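Local coordinates for enoyl-CoA hydratase (PDB 2PPY), which probably catalyses the hydration of enoyl-CoA thioesters in fatty-acid beta-oxidation, as a hexameric member of the crotonase-like family, at residues A[130-136]-A[172-178]; A[37-41]-A[89-94]. All coordinates share one frame; numbering follows the deposited sequence.

Both contacts lie within the crotonase-type fold, but they join different elements and rest on different chemistry. Interaction 1 is the more peripheral, its centre about 17 Å from the centre of the chain, and ties the short strand 135-136 and the loop before it to the start of helix 175-181; paired backbone hydrogen bonds carry it, with water and a glutamine at one end. Interaction 2, centred about 13 Å from the chain centre, is a buried contact between helices 34-48 and 80-99, made by rings, methyls and a cysteine sulfur, with one bridging water. The two share no element, and their nearest atoms are about 12 Å apart.

Interaction 1. Residues A[130-136]-A[172-178]; sequences DEAGKIG and TITPQEA
I135 and I173 meet through branches set by their first torsions: with CG1 of I135 anti to the backbone N (chi1 179°), its CG2 lies between N and the carbonyl carbon, and CG1 of I173 takes that same position on its own residue (chi1 58°). I135 CG2 thereby comes 3.6 Å from I173 CG1. The backbones form a single antiparallel beta bridge, a hydrogen-bonded pair: I173 N gives I135 O a nearly straight bond of 2.9 Å (N-H...O 174°), while I135 N reaches I173 O at 3.1 Å with more bend. Beside the bridge, T172 OG1 lies against the aliphatic start of K134, 3.6 Å from its CB.

Past I173 the chain turns into helix 175-181, opened by a capping box. E177 N donates to T174 OG1, and T174 N donates to E177 OE1 at 2.8 Å, which occupies the amide of the N-cap residue T174 and that of E177 in the first turn. P175 turns its CD and CG to the loop, CD 3.4 Å from G133 O, and M128 of strand 125-129 touches the same proline. I135 CG2 also meets the methyl of A178, while L183 touches both residues.

At the far end D130 OD2 is bound by Q190 N. Q176 sends NE2 into a weak bond to D130 O, and a water donates to both D130 O and, at 2.7 Å, Q176 OE1.

Interaction 2. Residues A[37-41]-A[89-94]; sequences YKEFN and FCNETL
Y37 of helix 34-48 is a knob in a hole formed by F89, C90, T93 and L94 of helix 80-99. Its CB lies 4.0 Å from F89 CE2. Along the ring, CD2 approaches C90 SG at 3.2 Å, an oblique sulfur-aromatic contact, while C90 CB stands over the ring centre in a CH-pi contact, 8° off the normal. Y37 CD1 has T93 CG2 at the ring edge, 3.7 Å away; L94 CD2 is also at that edge, near Y37 CE1 and 3.4 Å from Y37 OH. An alanine in place of Y37 would probably leave most of this hole unfilled and the C90 sulfur without its aromatic partner.

One turn on, N41 CB packs on F89 CZ at 3.9 Å; F89 CG, anti to the backbone N (chi1 -178°), carries the ring out to Y37 and N41. A water donates to N41 OD1 and T93 OG1, and K96 NZ also binds that OD1. T93 OG1 donates to F89 O, which T93 N reaches from the opposite face of its plane.

The axes of segments 37-41 and 89-94 come within 9.9 Å at 22°, a nearly parallel helix pair. M119 of helix 115-121 touches both Y37 and L94, joining a third helix to the pair.

Interaction 1. Residues A[130-136]-A[172-178]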
ATOM      1  N   ASP A 130     -28.387 -17.212 -18.547  1.00 19.07           N
ATOM      2  CA  ASP A 130     -29.327 -17.430 -17.448  1.00 25.00           C
ATOM      3  C   ASP A 130     -29.597 -18.887 -17.083  1.00 22.67           C
ATOM      4  O   ASP A 130     -30.336 -19.164 -16.143  1.00 23.78           O
ATOM      5  CB  ASP A 130     -30.650 -16.674 -17.685  1.00 26.83           C
ATOM      6  CG  ASP A 130     -31.372 -17.096 -18.955  1.00 26.90           C
ATOM      7  OD1 ASP A 130     -32.414 -16.477 -19.248  1.00 27.56           O
ATOM      8  OD2 ASP A 130     -30.920 -18.025 -19.655  1.00 32.50           O
ATOM      9  N   GLU A 131     -28.982 -19.811 -17.813  1.00 24.05           N
ATOM     10  CA  GLU A 131     -29.132 -21.235 -17.533  1.00 24.13           C
ATOM     11  C   GLU A 131     -27.747 -21.883 -17.571  1.00 26.46           C
ATOM     12  O   GLU A 131     -27.619 -23.098 -17.729  1.00 25.05           O
ATOM     13  CB  GLU A 131     -30.042 -21.902 -18.574  1.00 32.55           C
ATOM     14  CG  GLU A 131     -31.455 -21.338 -18.635  1.00 37.43           C
ATOM     15  CD  GLU A 131     -32.362 -22.134 -19.564  1.00 44.58           C
ATOM     16  OE1 GLU A 131     -32.625 -23.320 -19.268  1.00 41.90           O
ATOM     17  OE2 GLU A 131     -32.814 -21.579 -20.589  1.00 36.48           O
ATOM     18  N   ALA A 132     -26.715 -21.054 -17.415  1.00 26.51           N
ATOM     19  CA  ALA A 132     -25.324 -21.501 -17.449  1.00 24.22           C
ATOM     20  C   ALA A 132     -24.946 -22.523 -16.383  1.00 19.91           C
ATOM     21  O   ALA A 132     -23.945 -23.221 -16.522  1.00 27.56           O
ATOM     22  CB  ALA A 132     -24.388 -20.293 -17.359  1.00 22.20           C
ATOM     23  N   GLY A 133     -25.727 -22.606 -15.314  1.00 19.89           N
ATOM     24  CA  GLY A 133     -25.417 -23.577 -14.278  1.00 20.97           C
ATOM     25  C   GLY A 133     -24.902 -23.029 -12.964  1.00 20.96           C
ATOM     26  O   GLY A 133     -25.474 -22.091 -12.404  1.00 23.32           O
ATOM     27  N   LYS A 134     -23.811 -23.618 -12.479  1.00 24.78           N
ATOM     28  CA  LYS A 134     -23.197 -23.243 -11.201  1.00 24.97           C
ATOM     29  C   LYS A 134     -21.932 -22.410 -11.340  1.00 24.38           C
ATOM     30  O   LYS A 134     -21.148 -22.584 -12.274  1.00 24.09           O
ATOM     31  CB  LYS A 134     -22.825 -24.494 -10.401  1.00 29.36           C
ATOM     32  CG  LYS A 134     -23.908 -25.547 -10.245  1.00 38.86           C
ATOM     33  CD  LYS A 134     -23.318 -26.776  -9.555  1.00 45.57           C
ATOM     34  CE  LYS A 134     -24.333 -27.893  -9.383  1.00 47.91           C
ATOM     35  NZ  LYS A 134     -23.727 -29.078  -8.707  1.00 46.29           N
ATOM     36  N   ILE A 135     -21.727 -21.512 -10.385  1.00 21.76           N
ATOM     37  CA  ILE A 135     -20.534 -20.677 -10.372  1.00 20.26           C
ATOM     38  C   ILE A 135     -20.080 -20.545  -8.918  1.00 20.31           C
ATOM     39  O   ILE A 135     -20.876 -20.217  -8.037  1.00 22.57           O
ATOM     40  CB  ILE A 135     -20.813 -19.285 -11.011  1.00 18.53           C
ATOM     41  CG1 ILE A 135     -19.553 -18.418 -10.952  1.00 12.39           C
ATOM     42  CG2 ILE A 135     -21.989 -18.613 -10.317  1.00 12.09           C
ATOM     43  CD1 ILE A 135     -19.626 -17.193 -11.838  1.00 11.20           C
ATOM     44  N   GLY A 136     -18.805 -20.838  -8.673  1.00 20.85           N
ATOM     45  CA  GLY A 136     -18.259 -20.762  -7.327  1.00 11.64           C
ATOM     46  C   GLY A 136     -16.881 -21.395  -7.205  1.00 16.30           C
ATOM     47  O   GLY A 136     -16.270 -21.774  -8.205  1.00 15.74           O
ATOM     48  N   THR A 172     -21.652 -23.324  -4.443  1.00 17.23           N
ATOM     49  CA  THR A 172     -21.806 -22.600  -5.691  1.00 21.11           C
ATOM     50  C   THR A 172     -23.164 -21.899  -5.739  1.00 20.14           C
ATOM     51  O   THR A 172     -24.097 -22.275  -5.029  1.00 20.68           O
ATOM     52  CB  THR A 172     -21.682 -23.559  -6.893  1.00 27.95           C
ATOM     53  OG1 THR A 172     -22.724 -24.541  -6.833  1.00 32.26           O
ATOM     54  CG2 THR A 172     -20.335 -24.276  -6.859  1.00 25.88           C
ATOM     55  N   ILE A 173     -23.268 -20.872  -6.574  1.00 18.08           N
ATOM     56  CA  ILE A 173     -24.508 -20.125  -6.700  1.00 17.74           C
ATOM     57  C   ILE A 173     -24.993 -20.097  -8.148  1.00 16.04           C
ATOM     58  O   ILE A 173     -24.355 -20.659  -9.033  1.00 20.17           O
ATOM     59  CB  ILE A 173     -24.330 -18.679  -6.186  1.00 16.45           C
ATOM     60  CG1 ILE A 173     -23.219 -17.975  -6.968  1.00 14.33           C
ATOM     61  CG2 ILE A 173     -23.994 -18.700  -4.702  1.00 16.59           C
ATOM     62  CD1 ILE A 173     -23.008 -16.526  -6.562  1.00 17.46           C
ATOM     63  N   THR A 174     -26.121 -19.436  -8.381  1.00 17.33           N
ATOM     64  CA  THR A 174     -26.697 -19.336  -9.717  1.00 15.16           C
ATOM     65  C   THR A 174     -26.207 -18.082 -10.427  1.00 22.54           C
ATOM     66  O   THR A 174     -25.627 -17.191  -9.805  1.00 22.26           O
ATOM     67  CB  THR A 174     -28.240 -19.259  -9.656  1.00 17.94           C
ATOM     68  OG1 THR A 174     -28.631 -18.066  -8.962  1.00 15.36           O
ATOM     69  CG2 THR A 174     -28.815 -20.474  -8.932  1.00 14.69           C
ATOM     70  N   PRO A 175     -26.431 -18.002 -11.750  1.00 23.17           N
ATOM     71  CA  PRO A 175     -26.013 -16.838 -12.537  1.00 20.78           C
ATOM     72  C   PRO A 175     -26.671 -15.580 -11.980  1.00 18.77           C
ATOM     73  O   PRO A 175     -26.028 -14.536 -11.852  1.00 13.47           O
ATOM     74  CB  PRO A 175     -26.517 -17.172 -13.940  1.00 24.13           C
ATOM     75  CG  PRO A 175     -26.427 -18.664 -13.979  1.00 25.53           C
ATOM     76  CD  PRO A 175     -26.971 -19.060 -12.623  1.00 22.98           C
ATOM     77  N   GLN A 176     -27.959 -15.694 -11.652  1.00 16.60           N
ATOM     78  CA  GLN A 176     -28.723 -14.582 -11.099  1.00 17.22           C
ATOM     79  C   GLN A 176     -28.107 -14.088  -9.794  1.00 19.91           C
ATOM     80  O   GLN A 176     -27.890 -12.890  -9.618  1.00 25.02           O
ATOM     81  CB  GLN A 176     -30.178 -14.994 -10.841  1.00 23.90           C
ATOM     82  CG  GLN A 176     -31.025 -15.264 -12.089  1.00 26.67           C
ATOM     83  CD  GLN A 176     -30.608 -16.519 -12.842  1.00 27.49           C
ATOM     84  OE1 GLN A 176     -30.211 -17.517 -12.239  1.00 26.32           O
ATOM     85  NE2 GLN A 176     -30.721 -16.481 -14.166  1.00 25.54           N
ATOM     86  N   GLU A 177     -27.832 -15.012  -8.876  1.00 16.42           N
ATOM     87  CA  GLU A 177     -27.238 -14.651  -7.592  1.00 17.13           C
ATOM     88  C   GLU A 177     -25.871 -14.026  -7.834  1.00 20.61           C
ATOM     89  O   GLU A 177     -25.472 -13.082  -7.146  1.00 22.16           O
ATOM     90  CB  GLU A 177     -27.110 -15.887  -6.700  1.00 16.50           C
ATOM     91  CG  GLU A 177     -28.450 -16.586  -6.439  1.00 30.80           C
ATOM     92  CD  GLU A 177     -28.311 -17.885  -5.658  1.00 33.58           C
ATOM     93  OE1 GLU A 177     -27.414 -18.687  -5.985  1.00 31.91           O
ATOM     94  OE2 GLU A 177     -29.113 -18.108  -4.725  1.00 40.19           O
ATOM     95  N   ALA A 178     -25.157 -14.550  -8.825  1.00 15.58           N
ATOM     96  CA  ALA A 178     -23.843 -14.031  -9.163  1.00 16.69           C
ATOM     97  C   ALA A 178     -23.974 -12.575  -9.597  1.00 17.19           C
ATOM     98  O   ALA A 178     -23.158 -11.728  -9.234  1.00 19.25           O
ATOM     99  CB  ALA A 178     -23.224 -14.863 -10.284  1.00 20.06           C
TER
HETATM  100  O   HOH W   1     -30.341 -20.056 -13.020  1.00 35.42           O

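Interaction 2. Residues A[37-41]-A[89-94]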
ATOM      1  N   TYR A  37      -2.451 -24.310 -19.914  1.00 24.64           N
ATOM      2  CA  TYR A  37      -2.023 -22.965 -19.557  1.00 17.61           C
ATOM      3  C   TYR A  37      -0.847 -22.480 -20.383  1.00 19.40           C
ATOM      4  O   TYR A  37      -0.706 -21.280 -20.618  1.00 21.68           O
ATOM      5  CB  TYR A  37      -1.715 -22.884 -18.062  1.00 19.70           C
ATOM      6  CG  TYR A  37      -2.845 -22.229 -17.292  1.00 20.34           C
ATOM      7  CD1 TYR A  37      -3.072 -20.855 -17.394  1.00 21.22           C
ATOM      8  CD2 TYR A  37      -3.722 -22.986 -16.513  1.00 21.13           C
ATOM      9  CE1 TYR A  37      -4.145 -20.248 -16.742  1.00 26.74           C
ATOM     10  CE2 TYR A  37      -4.802 -22.388 -15.856  1.00 28.12           C
ATOM     11  CZ  TYR A  37      -5.005 -21.018 -15.976  1.00 25.66           C
ATOM     12  OH  TYR A  37      -6.059 -20.415 -15.324  1.00 25.39           O
ATOM     13  N   LYS A  38      -0.010 -23.407 -20.837  1.00 16.86           N
ATOM     14  CA  LYS A  38       1.123 -23.025 -21.668  1.00 21.83           C
ATOM     15  C   LYS A  38       0.569 -22.507 -22.994  1.00 19.09           C
ATOM     16  O   LYS A  38       1.102 -21.562 -23.569  1.00 19.71           O
ATOM     17  CB  LYS A  38       2.055 -24.224 -21.880  1.00 20.91           C
ATOM     18  CG  LYS A  38       2.767 -24.643 -20.599  1.00 24.08           C
ATOM     19  CD  LYS A  38       3.454 -25.993 -20.709  1.00 35.02           C
ATOM     20  CE  LYS A  38       4.582 -25.983 -21.717  1.00 42.88           C
ATOM     21  NZ  LYS A  38       5.263 -27.308 -21.752  1.00 54.37           N
ATOM     22  N   GLU A  39      -0.524 -23.111 -23.459  1.00 20.92           N
ATOM     23  CA  GLU A  39      -1.152 -22.680 -24.703  1.00 19.49           C
ATOM     24  C   GLU A  39      -1.926 -21.380 -24.493  1.00 20.25           C
ATOM     25  O   GLU A  39      -1.894 -20.488 -25.340  1.00 17.18           O
ATOM     26  CB  GLU A  39      -2.103 -23.754 -25.240  1.00 29.49           C
ATOM     27  CG  GLU A  39      -1.449 -25.100 -25.540  1.00 40.32           C
ATOM     28  CD  GLU A  39      -2.288 -25.957 -26.476  1.00 47.89           C
ATOM     29  OE1 GLU A  39      -3.512 -26.056 -26.258  1.00 50.11           O
ATOM     30  OE2 GLU A  39      -1.725 -26.536 -27.429  1.00 47.89           O
ATOM     31  N   PHE A  40      -2.623 -21.275 -23.364  1.00 18.97           N
ATOM     32  CA  PHE A  40      -3.394 -20.071 -23.057  1.00 19.38           C
ATOM     33  C   PHE A  40      -2.439 -18.881 -22.937  1.00 18.71           C
ATOM     34  O   PHE A  40      -2.740 -17.776 -23.401  1.00 17.93           O
ATOM     35  CB  PHE A  40      -4.174 -20.249 -21.748  1.00 20.85           C
ATOM     36  CG  PHE A  40      -5.203 -19.177 -21.504  1.00 24.86           C
ATOM     37  CD1 PHE A  40      -6.260 -18.998 -22.389  1.00 27.88           C
ATOM     38  CD2 PHE A  40      -5.115 -18.345 -20.394  1.00 28.19           C
ATOM     39  CE1 PHE A  40      -7.221 -18.010 -22.168  1.00 31.02           C
ATOM     40  CE2 PHE A  40      -6.071 -17.353 -20.165  1.00 31.31           C
ATOM     41  CZ  PHE A  40      -7.123 -17.184 -21.056  1.00 25.33           C
ATOM     42  N   ASN A  41      -1.285 -19.118 -22.316  1.00 15.83           N
ATOM     43  CA  ASN A  41      -0.266 -18.083 -22.156  1.00 16.73           C
ATOM     44  C   ASN A  41       0.242 -17.628 -23.522  1.00 18.73           C
ATOM     45  O   ASN A  41       0.434 -16.437 -23.760  1.00 21.20           O
ATOM     46  CB  ASN A  41       0.912 -18.622 -21.344  1.00 17.40           C
ATOM     47  CG  ASN A  41       2.006 -17.591 -21.163  1.00 21.00           C
ATOM     48  OD1 ASN A  41       1.821 -16.586 -20.481  1.00 18.87           O
ATOM     49  ND2 ASN A  41       3.150 -17.830 -21.787  1.00 20.96           N
ATOM     50  N   PHE A  89       2.905 -20.710 -12.328  1.00 17.62           N
ATOM     51  CA  PHE A  89       2.806 -20.416 -13.758  1.00 17.66           C
ATOM     52  C   PHE A  89       1.386 -20.032 -14.172  1.00 11.38           C
ATOM     53  O   PHE A  89       1.189 -19.109 -14.967  1.00 14.76           O
ATOM     54  CB  PHE A  89       3.254 -21.613 -14.600  1.00 20.01           C
ATOM     55  CG  PHE A  89       3.217 -21.347 -16.076  1.00 16.69           C
ATOM     56  CD1 PHE A  89       4.193 -20.562 -16.677  1.00 20.17           C
ATOM     57  CD2 PHE A  89       2.173 -21.829 -16.856  1.00 17.19           C
ATOM     58  CE1 PHE A  89       4.126 -20.255 -18.036  1.00 22.65           C
ATOM     59  CE2 PHE A  89       2.095 -21.528 -18.214  1.00 20.67           C
ATOM     60  CZ  PHE A  89       3.073 -20.739 -18.805  1.00 17.98           C
ATOM     61  N   CYS A  90       0.398 -20.750 -13.651  1.00 15.51           N
ATOM     62  CA  CYS A  90      -0.994 -20.451 -13.977  1.00 15.27           C
ATOM     63  C   CYS A  90      -1.355 -19.042 -13.505  1.00 14.94           C
ATOM     64  O   CYS A  90      -1.993 -18.282 -14.232  1.00 13.83           O
ATOM     65  CB  CYS A  90      -1.928 -21.466 -13.316  1.00 18.67           C
ATOM     66  SG  CYS A  90      -1.747 -23.151 -13.941  1.00 19.91           S
ATOM     67  N   ASN A  91      -0.944 -18.705 -12.285  1.00 13.47           N
ATOM     68  CA  ASN A  91      -1.222 -17.388 -11.725  1.00 17.73           C
ATOM     69  C   ASN A  91      -0.579 -16.276 -12.548  1.00 13.33           C
ATOM     70  O   ASN A  91      -1.232 -15.286 -12.883  1.00 17.17           O
ATOM     71  CB  ASN A  91      -0.743 -17.310 -10.272  1.00 10.82           C
ATOM     72  CG  ASN A  91      -1.748 -17.886  -9.296  1.00 17.06           C
ATOM     73  OD1 ASN A  91      -2.919 -17.515  -9.315  1.00 19.42           O
ATOM     74  ND2 ASN A  91      -1.295 -18.787  -8.427  1.00 14.14           N
ATOM     75  N   GLU A  92       0.697 -16.439 -12.881  1.00 14.36           N
ATOM     76  CA  GLU A  92       1.396 -15.437 -13.674  1.00 16.02           C
ATOM     77  C   GLU A  92       0.724 -15.287 -15.035  1.00 17.07           C
ATOM     78  O   GLU A  92       0.677 -14.192 -15.599  1.00 12.22           O
ATOM     79  CB  GLU A  92       2.869 -15.827 -13.844  1.00 16.04           C
ATOM     80  CG  GLU A  92       3.618 -15.919 -12.514  1.00 22.58           C
ATOM     81  CD  GLU A  92       5.097 -16.218 -12.677  1.00 21.26           C
ATOM     82  OE1 GLU A  92       5.447 -16.999 -13.584  1.00 21.56           O
ATOM     83  OE2 GLU A  92       5.908 -15.686 -11.884  1.00 17.03           O
ATOM     84  N   THR A  93       0.196 -16.388 -15.561  1.00 14.15           N
ATOM     85  CA  THR A  93      -0.482 -16.333 -16.851  1.00 16.40           C
ATOM     86  C   THR A  93      -1.740 -15.482 -16.696  1.00 17.27           C
ATOM     87  O   THR A  93      -1.972 -14.553 -17.469  1.00 16.32           O
ATOM     88  CB  THR A  93      -0.873 -17.737 -17.343  1.00 16.34           C
ATOM     89  OG1 THR A  93       0.316 -18.510 -17.564  1.00 19.23           O
ATOM     90  CG2 THR A  93      -1.670 -17.645 -18.651  1.00 13.75           C
ATOM     91  N   LEU A  94      -2.545 -15.791 -15.685  1.00 15.38           N
ATOM     92  CA  LEU A  94      -3.761 -15.027 -15.452  1.00 16.92           C
ATOM     93  C   LEU A  94      -3.424 -13.560 -15.168  1.00 14.98           C
ATOM     94  O   LEU A  94      -4.146 -12.664 -15.595  1.00  9.86           O
ATOM     95  CB  LEU A  94      -4.561 -15.626 -14.288  1.00 12.38           C
ATOM     96  CG  LEU A  94      -5.154 -17.026 -14.512  1.00 18.77           C
ATOM     97  CD1 LEU A  94      -6.131 -17.337 -13.377  1.00 10.59           C
ATOM     98  CD2 LEU A  94      -5.886 -17.098 -15.865  1.00  9.55           C
TER
HETATM   99  O   HOH W   2       2.825 -16.875 -17.721  1.00 15.45           O